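Local coordinates for protein putative esterase PA1618 (Pseudomonas aeruginosa, PDB 4QD8) that probably hydrolyses acyl-coenzyme A thioesters such as 1,4-dihydroxy-2-naphthoyl-CoA, as a hotdog-fold thioesterase of the PaaI family, at residues T113-I118 with I130-M135; S36-M41 with R99-A104. All coordinates share one frame; numbering follows the deposited sequence.

In the fold
Both interactions lie in the curved antiparallel sheet of the hotdog fold, which wraps around helix 56-72. Interaction 2 pairs 36-41 with 99-104, and interaction 1 pairs 113-118 with 130-135. Strands 99-106 and 113-121 are neighbours, so the two pairs follow one another across the sheet. Their centres are about 14 Å apart. I118 forms the junction: its CG1 lies 3.9 Å from CB of A104 and its CG2 3.9 Å from CB of A102. Both contacts send apolar side chains onto helix 56-72. They differ outside it: interaction 1 reaches other subunits, whereas no other chain touches the segments of interaction 2.

Interaction 1 (T113-I118 with I130-M135); sequences THVWDI and IARLTM
I118 and L133 meet on the face of the hairpin that packs against helix 56-72. CD1 of I118 reaches CB of L133 at 4.0 Å. The side chain of I118 starts anti to the carbonyl carbon (CG1, chi1 -59°) and runs diagonally across to L133, the next residue on the same face after its partner A131. M135 makes a similar diagonal contact. Its CG lies 4.1 Å from CD1 of W116, at the edge of the indole and near its plane. The chain of M135 bends at chi2 and chi3, and its end leads away from strand 113-121. The side chain packs on S68 and S71 of the helix. S71 OG accepts a hydrogen bond from W116 NE1 and is also hydrogen-bonded to H114 ND1.

Six backbone hydrogen bonds join the strands in antiparallel register. H114 pairs with M135, W116 with L133 and I118 with A131. The W116 N to L133 O bond is 2.8 Å long.

On the other face, CG1 of V115 touches CG and CD of R132, both at 3.8 Å, and lies at the edge of the guanidinium, near its plane. CG of R132 also rests 3.4 Å from the backbone O of W116. The polar end of R132 leaves the hairpin: NH2 bonds to N88 OD1 of the second subunit. T134 OG1 bonds to N90 of that subunit.

At the D117 end, one water donates to A131 O at 2.8 Å. D117 OD1 forms a salt bridge with R119, which would probably favour its ionised form. The chemistry thus divides the hairpin. A largely apolar face, with H114 and W116 bonded to S71, packs on the central helix of the hotdog fold. The face with R132 and T134 bonds to the second subunit.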
loop_
_atom_site.group_PDB
_atom_site.type_symbol
_atom_site.label_atom_id
_atom_site.label_comp_id
_atom_site.label_asym_id
_atom_site.label_seq_id
_atom_site.Cartn_x
_atom_site.Cartn_y
_atom_site.Cartn_z
ATOM N N THR A 113 -12.584 8.404 8.607
ATOM C CA THR A 113 -11.383 7.561 8.543
ATOM C C THR A 113 -10.313 8.056 9.493
ATOM O O THR A 113 -10.241 9.243 9.795
ATOM C CB THR A 113 -10.760 7.520 7.128
ATOM O OG1 THR A 113 -10.372 8.845 6.751
ATOM C CG2 THR A 113 -11.732 6.945 6.109
ATOM N N HIS A 114 -9.478 7.134 9.965
ATOM C CA HIS A 114 -8.311 7.484 10.763
ATOM C C HIS A 114 -7.122 6.892 10.049
ATOM O O HIS A 114 -7.226 5.805 9.482
ATOM C CB HIS A 114 -8.358 6.833 12.145
ATOM C CG HIS A 114 -9.391 7.394 13.064
ATOM N ND1 HIS A 114 -9.656 6.841 14.300
ATOM C CD2 HIS A 114 -10.230 8.454 12.938
ATOM C CE1 HIS A 114 -10.602 7.545 14.900
ATOM N NE2 HIS A 114 -10.975 8.519 14.094
ATOM N N VAL A 115 -5.997 7.590 10.092
ATOM C CA VAL A 115 -4.755 7.056 9.523
ATOM C C VAL A 115 -3.684 7.072 10.615
ATOM O O VAL A 115 -3.419 8.114 11.228
ATOM C CB VAL A 115 -4.305 7.868 8.290
ATOM C CG1 VAL A 115 -3.037 7.256 7.673
ATOM C CG2 VAL A 115 -5.407 7.922 7.233
ATOM N N TRP A 116 -3.070 5.910 10.854
ATOM C CA TRP A 116 -2.046 5.726 11.884
ATOM C C TRP A 116 -0.698 5.358 11.260
ATOM O O TRP A 116 -0.656 4.577 10.303
ATOM C CB TRP A 116 -2.458 4.593 12.840
ATOM C CG TRP A 116 -3.678 4.928 13.647
ATOM C CD1 TRP A 116 -4.961 4.541 13.395
ATOM C CD2 TRP A 116 -3.723 5.752 14.813
ATOM N NE1 TRP A 116 -5.807 5.076 14.347
ATOM C CE2 TRP A 116 -5.069 5.823 15.229
ATOM C CE3 TRP A 116 -2.755 6.450 15.545
ATOM C CZ2 TRP A 116 -5.476 6.563 16.357
ATOM C CZ3 TRP A 116 -3.160 7.181 16.677
ATOM C CH2 TRP A 116 -4.510 7.227 17.059
ATOM N N ASP A 117 0.370 5.921 11.817
ATOM C CA ASP A 117 1.749 5.617 11.438
ATOM C C ASP A 117 2.266 4.646 12.496
ATOM O O ASP A 117 2.245 4.966 13.689
ATOM C CB ASP A 117 2.555 6.917 11.455
ATOM C CG ASP A 117 4.044 6.698 11.275
ATOM O OD1 ASP A 117 4.455 6.085 10.273
ATOM O OD2 ASP A 117 4.806 7.175 12.133
ATOM N N ILE A 118 2.696 3.447 12.101
ATOM C CA ILE A 118 3.122 2.470 13.104
ATOM C C ILE A 118 4.548 2.012 12.818
ATOM O O ILE A 118 4.840 1.511 11.730
ATOM C CB ILE A 118 2.141 1.287 13.191
ATOM C CG1 ILE A 118 0.755 1.825 13.563
ATOM C CG2 ILE A 118 2.587 0.289 14.268
ATOM C CD1 ILE A 118 -0.380 1.030 13.003
ATOM N N ILE A 130 7.717 -0.873 8.978
ATOM C CA ILE A 130 6.923 0.340 9.102
ATOM C C ILE A 130 5.569 0.050 8.489
ATOM O O ILE A 130 5.489 -0.527 7.406
ATOM C CB ILE A 130 7.584 1.584 8.449
ATOM C CG1 ILE A 130 6.629 2.786 8.520
ATOM C CG2 ILE A 130 8.011 1.311 6.985
ATOM C CD1 ILE A 130 7.307 4.100 8.141
ATOM N N ALA A 131 4.496 0.423 9.183
ATOM C CA ALA A 131 3.156 0.136 8.688
ATOM C C ALA A 131 2.348 1.412 8.635
ATOM O O ALA A 131 2.601 2.343 9.396
ATOM C CB ALA A 131 2.454 -0.897 9.567
ATOM N N ARG A 132 1.380 1.456 7.729
ATOM C CA ARG A 132 0.384 2.524 7.779
ATOM C C ARG A 132 -1.004 1.912 7.739
ATOM O O ARG A 132 -1.301 1.007 6.942
ATOM C CB ARG A 132 0.595 3.566 6.674
ATOM C CG ARG A 132 -0.212 4.858 6.930
ATOM C CD ARG A 132 0.178 5.999 5.987
ATOM N NE ARG A 132 -0.285 5.745 4.633
ATOM C CZ ARG A 132 0.481 5.331 3.631
ATOM N NH1 ARG A 132 1.788 5.166 3.807
ATOM N NH2 ARG A 132 -0.063 5.102 2.448
ATOM N N LEU A 133 -1.855 2.369 8.649
ATOM C CA LEU A 133 -3.168 1.764 8.810
ATOM C C LEU A 133 -4.264 2.804 8.624
ATOM O O LEU A 133 -4.205 3.879 9.222
ATOM C CB LEU A 133 -3.294 1.184 10.222
ATOM C CG LEU A 133 -4.651 0.569 10.597
ATOM C CD1 LEU A 133 -4.995 -0.626 9.721
ATOM C CD2 LEU A 133 -4.599 0.162 12.091
ATOM N N THR A 134 -5.230 2.483 7.773
ATOM C CA THR A 134 -6.454 3.288 7.618
ATOM C C THR A 134 -7.635 2.562 8.260
ATOM O O THR A 134 -7.971 1.446 7.867
ATOM C CB THR A 134 -6.753 3.524 6.148
ATOM O OG1 THR A 134 -5.599 4.106 5.536
ATOM C CG2 THR A 134 -7.968 4.474 5.964
ATOM N N MET A 135 -8.256 3.207 9.252
ATOM C CA MET A 135 -9.430 2.667 9.935
ATOM C C MET A 135 -10.666 3.368 9.407
ATOM O O MET A 135 -10.617 4.550 9.095
ATOM C CB MET A 135 -9.331 2.945 11.442
ATOM C CG MET A 135 -8.135 2.295 12.126
ATOM S SD MET A 135 -8.246 0.497 12.129
ATOM C CE MET A 135 -9.710 0.237 13.143
HETATM O O HOH W 1 3.292 4.942 8.460
#

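Interaction 2 (S36-M41 with R99-A104); sequences SLTASM and RVTAVA
R99 grips the hydroxyl of S40 side-on with two nitrogens. NE lies 3.0 Å and NH2 2.9 Å from S40 OG, and the oxygen sits in the guanidinium plane. The bend of the arginine chain at chi3 (69°) turns the group back over strand 36-42, with M41 C 3.8 Å above the plane. S40 OG is also hydrogen-bonded to E30 OE1, so the serine lies between an arginine and a glutamate.

Six backbone hydrogen bonds tie the antiparallel strands together. They join L37 with A104, A39 with A102 and M41 with V100. The bond from A102 N to A39 O is 2.8 Å long.

Apolar contacts occur on both faces. M41 and V100 lie side by side, with CE of M41 3.8 Å from CG1 of V100. Their face also carries A39, A102 and A104; A102 and A104 pack on L66 of helix 56-72. On the other face, the methyls of T38 and T101 meet, CG2 to CG2, at 3.7 Å. A separate van der Waals contact sets the hydroxyl oxygen OG1 of T38 against both methyls of V103.

The strands come from distant parts of the sequence. Their backbone ladder joins strand 36-42 to strand 99-106 within the hotdog sheet, and the two bonds to one serine oxygen hold the arginine's flat group in a fixed orientation.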
loop_
_atom_site.group_PDB
_atom_site.type_symbol
_atom_site.label_atom_id
_atom_site.label_comp_id
_atom_site.label_asym_id
_atom_site.label_seq_id
_atom_site.Cartn_x
_atom_site.Cartn_y
_atom_site.Cartn_z
ATOM N N SER A 36 0.991 9.053 21.557
ATOM C CA SER A 36 1.341 7.722 21.047
ATOM C C SER A 36 0.892 6.593 21.954
ATOM O O SER A 36 0.612 6.799 23.136
ATOM C CB SER A 36 2.852 7.623 20.805
ATOM O OG SER A 36 3.565 7.619 22.032
ATOM N N LEU A 37 0.828 5.391 21.381
ATOM C CA LEU A 37 0.466 4.190 22.119
ATOM C C LEU A 37 1.451 3.110 21.685
ATOM O O LEU A 37 1.801 3.033 20.510
ATOM C CB LEU A 37 -0.974 3.789 21.799
ATOM C CG LEU A 37 -1.539 2.560 22.519
ATOM C CD1 LEU A 37 -1.512 2.722 24.039
ATOM C CD2 LEU A 37 -2.947 2.216 22.028
ATOM N N THR A 38 1.922 2.302 22.637
ATOM C CA THR A 38 3.005 1.341 22.374
ATOM C C THR A 38 2.595 -0.067 22.815
ATOM O O THR A 38 2.019 -0.238 23.891
ATOM C CB THR A 38 4.300 1.760 23.122
ATOM O OG1 THR A 38 4.744 3.046 22.656
ATOM C CG2 THR A 38 5.414 0.735 22.914
ATOM N N ALA A 39 2.874 -1.070 21.973
ATOM C CA ALA A 39 2.631 -2.476 22.311
ATOM C C ALA A 39 3.783 -3.306 21.779
ATOM O O ALA A 39 4.411 -2.926 20.801
ATOM C CB ALA A 39 1.320 -2.971 21.692
ATOM N N SER A 40 4.045 -4.445 22.412
ATOM C CA SER A 40 5.107 -5.336 21.969
ATOM C C SER A 40 4.587 -6.756 21.842
ATOM O O SER A 40 3.491 -7.071 22.313
ATOM C CB SER A 40 6.286 -5.294 22.935
ATOM O OG SER A 40 5.938 -5.914 24.160
ATOM N N MET A 41 5.370 -7.613 21.196
ATOM C CA MET A 41 4.951 -8.972 20.912
ATOM C C MET A 41 6.195 -9.837 20.902
ATOM O O MET A 41 7.228 -9.410 20.406
ATOM C CB MET A 41 4.295 -9.017 19.533
ATOM C CG MET A 41 3.639 -10.344 19.154
ATOM S SD MET A 41 2.838 -10.248 17.536
ATOM C CE MET A 41 4.244 -9.842 16.510
ATOM N N ARG A 99 11.704 -9.587 21.429
ATOM C CA ARG A 99 10.371 -9.033 21.193
ATOM C C ARG A 99 10.424 -7.961 20.115
ATOM O O ARG A 99 11.469 -7.349 19.869
ATOM C CB ARG A 99 9.790 -8.427 22.477
ATOM C CG ARG A 99 9.647 -9.407 23.645
ATOM C CD ARG A 99 9.056 -8.723 24.861
ATOM N NE ARG A 99 7.654 -8.352 24.679
ATOM C CZ ARG A 99 6.641 -9.210 24.721
ATOM N NH1 ARG A 99 6.867 -10.503 24.928
ATOM N NH2 ARG A 99 5.392 -8.785 24.551
ATOM N N VAL A 100 9.284 -7.740 19.472
ATOM C CA VAL A 100 9.163 -6.646 18.524
ATOM C C VAL A 100 8.219 -5.608 19.131
ATOM O O VAL A 100 7.164 -5.956 19.673
ATOM C CB VAL A 100 8.690 -7.132 17.134
ATOM C CG1 VAL A 100 7.379 -7.897 17.222
ATOM C CG2 VAL A 100 8.593 -5.962 16.154
ATOM N N THR A 101 8.625 -4.342 19.076
ATOM C CA THR A 101 7.884 -3.254 19.722
ATOM C C THR A 101 7.318 -2.302 18.671
ATOM O O THR A 101 8.048 -1.853 17.789
ATOM C CB THR A 101 8.811 -2.475 20.669
ATOM O OG1 THR A 101 9.290 -3.357 21.693
ATOM C CG2 THR A 101 8.071 -1.316 21.331
ATOM N N ALA A 102 6.020 -2.006 18.766
ATOM C CA ALA A 102 5.361 -1.132 17.800
ATOM C C ALA A 102 4.923 0.147 18.498
ATOM O O ALA A 102 4.418 0.101 19.615
ATOM C CB ALA A 102 4.152 -1.834 17.192
ATOM N N VAL A 103 5.120 1.284 17.838
ATOM C CA VAL A 103 4.651 2.570 18.373
ATOM C C VAL A 103 3.716 3.204 17.353
ATOM O O VAL A 103 4.083 3.351 16.190
ATOM C CB VAL A 103 5.826 3.521 18.654
ATOM C CG1 VAL A 103 5.340 4.822 19.303
ATOM C CG2 VAL A 103 6.844 2.852 19.566
ATOM N N ALA A 104 2.515 3.571 17.785
ATOM C CA ALA A 104 1.539 4.184 16.892
ATOM C C ALA A 104 1.414 5.678 17.161
ATOM O O ALA A 104 1.304 6.104 18.317
ATOM C CB ALA A 104 0.176 3.512 17.033
#